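PDB 3IM9: malonyl CoA-acyl carrier protein transacylase from Staphylococcus aureus, which transfers the malonyl group from malonyl-CoA to holo-acyl carrier protein, a step of fatty acid biosynthesis. Local coordinates for residues Ala13-Gly18 / Asp276-Ile281; Pro90-Gly95 / Thr267-Asp272. All blocks are in the same frame, centred on the assembly; numbering follows the deposited sequence.

Contact 1: residues Ala13-Gly18 / Asp276-Ile281; sequences AIIFPG and DHFIEI. With SO4 (sulfate ion), chain D.
Ala-13, Ile-14 and Ile-15 pair with Phe-278, Ile-279 and Glu-280 as neighbouring parallel strands. Ala-13 and Ile-15 bond to the residues before and after their partners. Ala-13 N gives to His-277 O at 3.0 Å, and Ile-279 N gives to Ala-13 O. Ile-15 N then reaches Ile-279 O at 2.8 Å, and Ile-281 N returns to Ile-15 O. On one face of the sheet, Ile-15 CG2 sits at the edge of the Phe-278 ring, 3.9 Å from CD2. Ala-13 CB is 4.0 Å from the same CD2. On the other face, Ile-14 CG2 meets Ile-281 CD1 at 3.9 Å. The Phe-16 ring lies beside Ile-281, with CE2 3.7 Å from CB. Ile-281 O is at the ring edge and is hydrogen-bonded to Ser-78 OG of helix 67-84. Glu-280 has CG anti to its backbone N (chi1 -173°) and an extended chain. This brings OE2 to 3.8 Å from Pro-17 CB. The buried carboxylate is held by Ser-288 OG and Leu-287 N. Gly-18 N makes a nearly straight hydrogen bond of 2.7 Å to O1 of a sulfate, probably from the crystallisation liquor. Helices 67-84 and 99-106 pack on the face of Ile-14 and Phe-16. Strands 92-95 and 299-303 flank the pair.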
loop_
_atom_site.group_PDB
_atom_site.type_symbol
_atom_site.label_atom_id
_atom_site.label_comp_id
_atom_site.label_asym_id
_atom_site.label_seq_id
_atom_site.Cartn_x
_atom_site.Cartn_y
_atom_site.Cartn_z
ATOM N N ALA A 13 5.124 -1.740 -15.033
ATOM C CA ALA A 13 4.858 -0.913 -13.831
ATOM C C ALA A 13 5.528 -1.592 -12.626
ATOM O O ALA A 13 5.485 -2.818 -12.534
ATOM C CB ALA A 13 3.285 -0.778 -13.560
ATOM N N ILE A 14 6.190 -0.779 -11.810
ATOM C CA ILE A 14 6.710 -1.293 -10.550
ATOM C C ILE A 14 5.704 -0.978 -9.454
ATOM O O ILE A 14 5.133 0.120 -9.433
ATOM C CB ILE A 14 8.100 -0.685 -10.241
ATOM C CG1 ILE A 14 8.097 0.829 -10.178
ATOM C CG2 ILE A 14 9.206 -1.279 -11.211
ATOM C CD1 ILE A 14 9.486 1.461 -9.825
ATOM N N ILE A 15 5.464 -1.950 -8.579
ATOM C CA ILE A 15 4.350 -1.786 -7.638
ATOM C C ILE A 15 4.834 -2.187 -6.250
ATOM O O ILE A 15 5.765 -3.045 -6.098
ATOM C CB ILE A 15 3.088 -2.610 -8.016
ATOM C CG1 ILE A 15 3.349 -4.121 -7.968
ATOM C CG2 ILE A 15 2.633 -2.211 -9.446
ATOM C CD1 ILE A 15 2.191 -5.009 -8.435
ATOM N N PHE A 16 4.216 -1.585 -5.236
ATOM C CA PHE A 16 4.788 -1.721 -3.867
ATOM C C PHE A 16 3.676 -2.126 -2.889
ATOM O O PHE A 16 2.642 -1.460 -2.779
ATOM C CB PHE A 16 5.382 -0.378 -3.476
ATOM C CG PHE A 16 6.514 0.044 -4.378
ATOM C CD1 PHE A 16 6.294 1.045 -5.325
ATOM C CD2 PHE A 16 7.762 -0.547 -4.268
ATOM C CE1 PHE A 16 7.338 1.396 -6.231
ATOM C CE2 PHE A 16 8.838 -0.149 -5.087
ATOM C CZ PHE A 16 8.622 0.861 -6.061
ATOM N N PRO A 17 3.898 -3.158 -2.060
ATOM C CA PRO A 17 2.902 -3.593 -1.069
ATOM C C PRO A 17 2.895 -2.682 0.151
ATOM O O PRO A 17 3.809 -1.890 0.407
ATOM C CB PRO A 17 3.395 -4.979 -0.700
ATOM C CG PRO A 17 4.912 -4.865 -0.795
ATOM C CD PRO A 17 5.130 -3.997 -2.097
ATOM N N GLY A 18 1.817 -2.841 0.893
ATOM C CA GLY A 18 1.570 -2.110 2.154
ATOM C C GLY A 18 1.388 -3.041 3.345
ATOM O O GLY A 18 1.794 -4.245 3.314
ATOM N N ASP A 276 1.759 -4.693 -19.403
ATOM C CA ASP A 276 1.615 -6.147 -19.410
ATOM C C ASP A 276 2.647 -6.867 -18.535
ATOM O O ASP A 276 2.793 -8.055 -18.601
ATOM C CB ASP A 276 1.613 -6.729 -20.840
ATOM C CG ASP A 276 2.820 -6.381 -21.570
ATOM O OD1 ASP A 276 2.842 -6.646 -22.802
ATOM O OD2 ASP A 276 3.762 -5.823 -21.005
ATOM N N HIS A 277 3.343 -6.076 -17.744
ATOM C CA HIS A 277 4.331 -6.675 -16.827
ATOM C C HIS A 277 4.323 -5.773 -15.564
ATOM O O HIS A 277 4.502 -4.568 -15.614
ATOM C CB HIS A 277 5.734 -6.609 -17.474
ATOM C CG HIS A 277 6.811 -7.340 -16.676
ATOM N ND1 HIS A 277 8.169 -7.241 -16.957
ATOM C CD2 HIS A 277 6.718 -8.194 -15.610
ATOM C CE1 HIS A 277 8.847 -7.991 -16.099
ATOM N NE2 HIS A 277 7.993 -8.569 -15.267
ATOM N N PHE A 278 4.009 -6.425 -14.440
ATOM C CA PHE A 278 4.049 -5.738 -13.156
ATOM C C PHE A 278 5.188 -6.384 -12.357
ATOM O O PHE A 278 5.224 -7.605 -12.187
ATOM C CB PHE A 278 2.718 -5.995 -12.406
ATOM C CG PHE A 278 1.526 -5.297 -13.038
ATOM C CD1 PHE A 278 0.761 -5.981 -14.039
ATOM C CD2 PHE A 278 1.201 -4.035 -12.636
ATOM C CE1 PHE A 278 -0.349 -5.324 -14.624
ATOM C CE2 PHE A 278 0.064 -3.353 -13.190
ATOM C CZ PHE A 278 -0.682 -4.034 -14.190
ATOM N N ILE A 279 5.981 -5.549 -11.753
ATOM C CA ILE A 279 7.127 -5.973 -10.924
ATOM C C ILE A 279 6.815 -5.448 -9.529
ATOM O O ILE A 279 6.877 -4.255 -9.242
ATOM C CB ILE A 279 8.382 -5.363 -11.413
ATOM C CG1 ILE A 279 8.631 -5.844 -12.881
ATOM C CG2 ILE A 279 9.620 -5.856 -10.515
ATOM C CD1 ILE A 279 9.992 -5.207 -13.503
ATOM N N GLU A 280 6.552 -6.436 -8.638
ATOM C CA GLU A 280 6.341 -6.139 -7.176
ATOM C C GLU A 280 7.667 -6.118 -6.446
ATOM O O GLU A 280 8.538 -6.994 -6.653
ATOM C CB GLU A 280 5.391 -7.186 -6.660
ATOM C CG GLU A 280 4.959 -6.857 -5.164
ATOM C CD GLU A 280 3.919 -7.814 -4.668
ATOM O OE1 GLU A 280 3.578 -8.837 -5.303
ATOM O OE2 GLU A 280 3.373 -7.461 -3.579
ATOM N N ILE A 281 7.884 -5.091 -5.633
ATOM C CA ILE A 281 9.201 -4.903 -4.993
ATOM C C ILE A 281 8.924 -4.656 -3.486
ATOM O O ILE A 281 8.345 -3.617 -3.084
ATOM C CB ILE A 281 9.943 -3.668 -5.603
ATOM C CG1 ILE A 281 10.121 -3.977 -7.104
ATOM C CG2 ILE A 281 11.281 -3.412 -4.848
ATOM C CD1 ILE A 281 10.716 -2.697 -7.851
HETATM S S SO4 D . -1.156 -5.016 0.877
HETATM O O1 SO4 D . -0.177 -4.441 -0.056
HETATM O O2 SO4 D . -0.557 -6.207 1.726
HETATM O O3 SO4 D . -1.502 -3.858 1.688
HETATM O O4 SO4 D . -2.390 -5.595 0.037
#

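Contact 2: residues Pro90-Gly95 / Thr267-Asp272; sequences PDFTMG and TEWLID
Phe-92 and Met-94 point from strand 92-95 toward helix segment 267-272, which runs nearly antiparallel to the strand, at 169°. The axes of the two segments stay 10.3 Å apart, and side chains fill the interval. The apolar packing centres on Leu-270, whose two methyl groups divide the work. CD2 presses on the base of Phe-92, 3.4 Å from CB and almost as near to CG. CD1 touches Met-94, 3.8 Å from SD. Met-94 CG stands between the backbone N and the carbonyl carbon (chi1 65°), and the chain is extended beyond it. The terminal methyl therefore reaches Thr-267, with CE 3.6 Å from OG1. That hydroxyl is hydrogen-bonded to Phe-263 O one turn earlier in the helix. The aromatic contact is an offset edge-to-face pair. The edge of the Trp-269 six-membered ring is turned toward the face of Phe-92, with planes at 88° and centroids 5.8 Å apart. The closest atoms are Phe-92 CE2 and Trp-269 CZ3, at 4.0 Å. Val-235 also touches Met-94, Trp-269 and Leu-270. This is helix-on-sheet packing of an alpha/beta fold. The strand leads at Gly-95 into a GxSxG sequence, consistent with a nucleophile elbow carrying the active-site Ser-97 inferred by similarity.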
loop_
_atom_site.group_PDB
_atom_site.type_symbol
_atom_site.label_atom_id
_atom_site.label_comp_id
_atom_site.label_asym_id
_atom_site.label_seq_id
_atom_site.Cartn_x
_atom_site.Cartn_y
_atom_site.Cartn_z
ATOM N N PRO A 90 10.689 1.719 -15.269
ATOM C CA PRO A 90 9.243 1.679 -15.269
ATOM C C PRO A 90 8.595 2.738 -16.132
ATOM O O PRO A 90 9.120 3.841 -16.222
ATOM C CB PRO A 90 8.908 1.936 -13.760
ATOM C CG PRO A 90 10.036 2.772 -13.242
ATOM C CD PRO A 90 11.241 2.187 -13.981
ATOM N N ASP A 91 7.462 2.376 -16.700
ATOM C CA ASP A 91 6.579 3.327 -17.365
ATOM C C ASP A 91 5.568 3.972 -16.394
ATOM O O ASP A 91 5.183 5.149 -16.553
ATOM C CB ASP A 91 5.887 2.601 -18.470
ATOM C CG ASP A 91 6.883 2.002 -19.476
ATOM O OD1 ASP A 91 7.576 2.876 -20.109
ATOM O OD2 ASP A 91 6.882 0.780 -19.673
ATOM N N PHE A 92 5.250 3.234 -15.292
ATOM C CA PHE A 92 4.268 3.738 -14.317
ATOM C C PHE A 92 4.587 3.017 -12.997
ATOM O O PHE A 92 5.374 2.060 -12.918
ATOM C CB PHE A 92 2.841 3.234 -14.667
ATOM C CG PHE A 92 2.321 3.725 -16.046
ATOM C CD1 PHE A 92 2.490 2.863 -17.117
ATOM C CD2 PHE A 92 1.739 4.974 -16.191
ATOM C CE1 PHE A 92 2.069 3.261 -18.427
ATOM C CE2 PHE A 92 1.282 5.369 -17.477
ATOM C CZ PHE A 92 1.471 4.477 -18.554
ATOM N N THR A 93 3.893 3.494 -11.957
ATOM C CA THR A 93 4.018 2.811 -10.648
ATOM C C THR A 93 2.712 2.996 -9.908
ATOM O O THR A 93 1.913 3.921 -10.157
ATOM C CB THR A 93 5.198 3.432 -9.864
ATOM O OG1 THR A 93 5.356 2.721 -8.623
ATOM C CG2 THR A 93 5.026 4.874 -9.550
ATOM N N MET A 94 2.516 2.094 -8.934
ATOM C CA MET A 94 1.417 2.229 -7.937
ATOM C C MET A 94 1.791 1.423 -6.729
ATOM O O MET A 94 2.678 0.583 -6.779
ATOM C CB MET A 94 0.032 1.738 -8.475
ATOM C CG MET A 94 -0.019 0.267 -8.775
ATOM S SD MET A 94 -1.655 -0.345 -9.094
ATOM C CE MET A 94 -1.174 -1.946 -9.686
ATOM N N GLY A 95 1.167 1.744 -5.613
ATOM C CA GLY A 95 1.444 0.935 -4.363
ATOM C C GLY A 95 0.202 0.939 -3.502
ATOM O O GLY A 95 -0.632 1.873 -3.567
ATOM N N THR A 267 -5.226 -1.230 -11.227
ATOM C CA THR A 267 -4.660 -2.286 -12.013
ATOM C C THR A 267 -5.246 -2.252 -13.440
ATOM O O THR A 267 -4.466 -2.346 -14.453
ATOM C CB THR A 267 -4.905 -3.665 -11.378
ATOM O OG1 THR A 267 -4.251 -3.670 -10.089
ATOM C CG2 THR A 267 -4.243 -4.784 -12.202
ATOM N N GLU A 268 -6.557 -2.101 -13.511
ATOM C CA GLU A 268 -7.257 -2.106 -14.836
ATOM C C GLU A 268 -6.807 -0.903 -15.667
ATOM O O GLU A 268 -6.560 -1.049 -16.899
ATOM C CB GLU A 268 -8.737 -2.134 -14.626
ATOM C CG GLU A 268 -9.120 -3.544 -14.088
ATOM C CD GLU A 268 -10.610 -3.740 -13.900
ATOM O OE1 GLU A 268 -11.286 -2.713 -13.690
ATOM O OE2 GLU A 268 -10.985 -4.964 -13.869
ATOM N N TRP A 269 -6.588 0.246 -15.050
ATOM C CA TRP A 269 -6.208 1.464 -15.782
ATOM C C TRP A 269 -4.842 1.229 -16.357
ATOM O O TRP A 269 -4.569 1.592 -17.511
ATOM C CB TRP A 269 -6.216 2.637 -14.849
ATOM C CG TRP A 269 -5.957 3.948 -15.561
ATOM C CD1 TRP A 269 -6.925 4.821 -16.070
ATOM C CD2 TRP A 269 -4.690 4.595 -15.763
ATOM N NE1 TRP A 269 -6.318 5.963 -16.570
ATOM C CE2 TRP A 269 -4.949 5.848 -16.421
ATOM C CE3 TRP A 269 -3.334 4.209 -15.505
ATOM C CZ2 TRP A 269 -3.900 6.729 -16.779
ATOM C CZ3 TRP A 269 -2.305 5.086 -15.832
ATOM C CH2 TRP A 269 -2.605 6.330 -16.473
ATOM N N LEU A 270 -3.968 0.542 -15.618
ATOM C CA LEU A 270 -2.639 0.367 -16.088
ATOM C C LEU A 270 -2.632 -0.602 -17.209
ATOM O O LEU A 270 -1.935 -0.348 -18.239
ATOM C CB LEU A 270 -1.759 -0.217 -14.915
ATOM C CG LEU A 270 -1.316 0.950 -14.053
ATOM C CD1 LEU A 270 -0.672 0.374 -12.729
ATOM C CD2 LEU A 270 -0.303 1.864 -14.714
ATOM N N ILE A 271 -3.429 -1.651 -17.115
ATOM C CA ILE A 271 -3.495 -2.649 -18.222
ATOM C C ILE A 271 -4.105 -1.963 -19.487
ATOM O O ILE A 271 -3.575 -2.185 -20.614
ATOM C CB ILE A 271 -4.314 -3.832 -17.782
ATOM C CG1 ILE A 271 -3.551 -4.554 -16.624
ATOM C CG2 ILE A 271 -4.543 -4.801 -18.978
ATOM C CD1 ILE A 271 -4.345 -5.693 -16.007
ATOM N N ASP A 272 -5.052 -1.083 -19.302
ATOM C CA ASP A 272 -5.609 -0.357 -20.432
ATOM C C ASP A 272 -4.620 0.647 -21.067
ATOM O O ASP A 272 -4.855 1.092 -22.161
ATOM C CB ASP A 272 -6.841 0.367 -19.970
ATOM C CG ASP A 272 -8.012 -0.552 -19.695
ATOM O OD1 ASP A 272 -7.983 -1.738 -19.977
ATOM O OD2 ASP A 272 -8.971 -0.020 -19.157
#

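How the contacts relate
From the N terminus, strand 11-16 comes first and supplies one half of contact 1. The chain then passes through helix 67-84 to strand 92-95, the first half of contact 2. After a long excursion it returns with helix 263-272, which closes the inner loop at contact 2. Strand 275-281 follows directly and closes the outer loop at contact 1. The loops are thus nested and do not cross. Strands 11-16 and 92-95 are sheet neighbours, so the contacts touch. Thr-93 OG1 lies 2.7 Å from Ile-14 O, a probable hydrogen bond. Contact 1 joins strands 11-16 and 275-281 within the sheet. Contact 2 packs helix 263-272 on strand 92-95, which leads toward Ser-97.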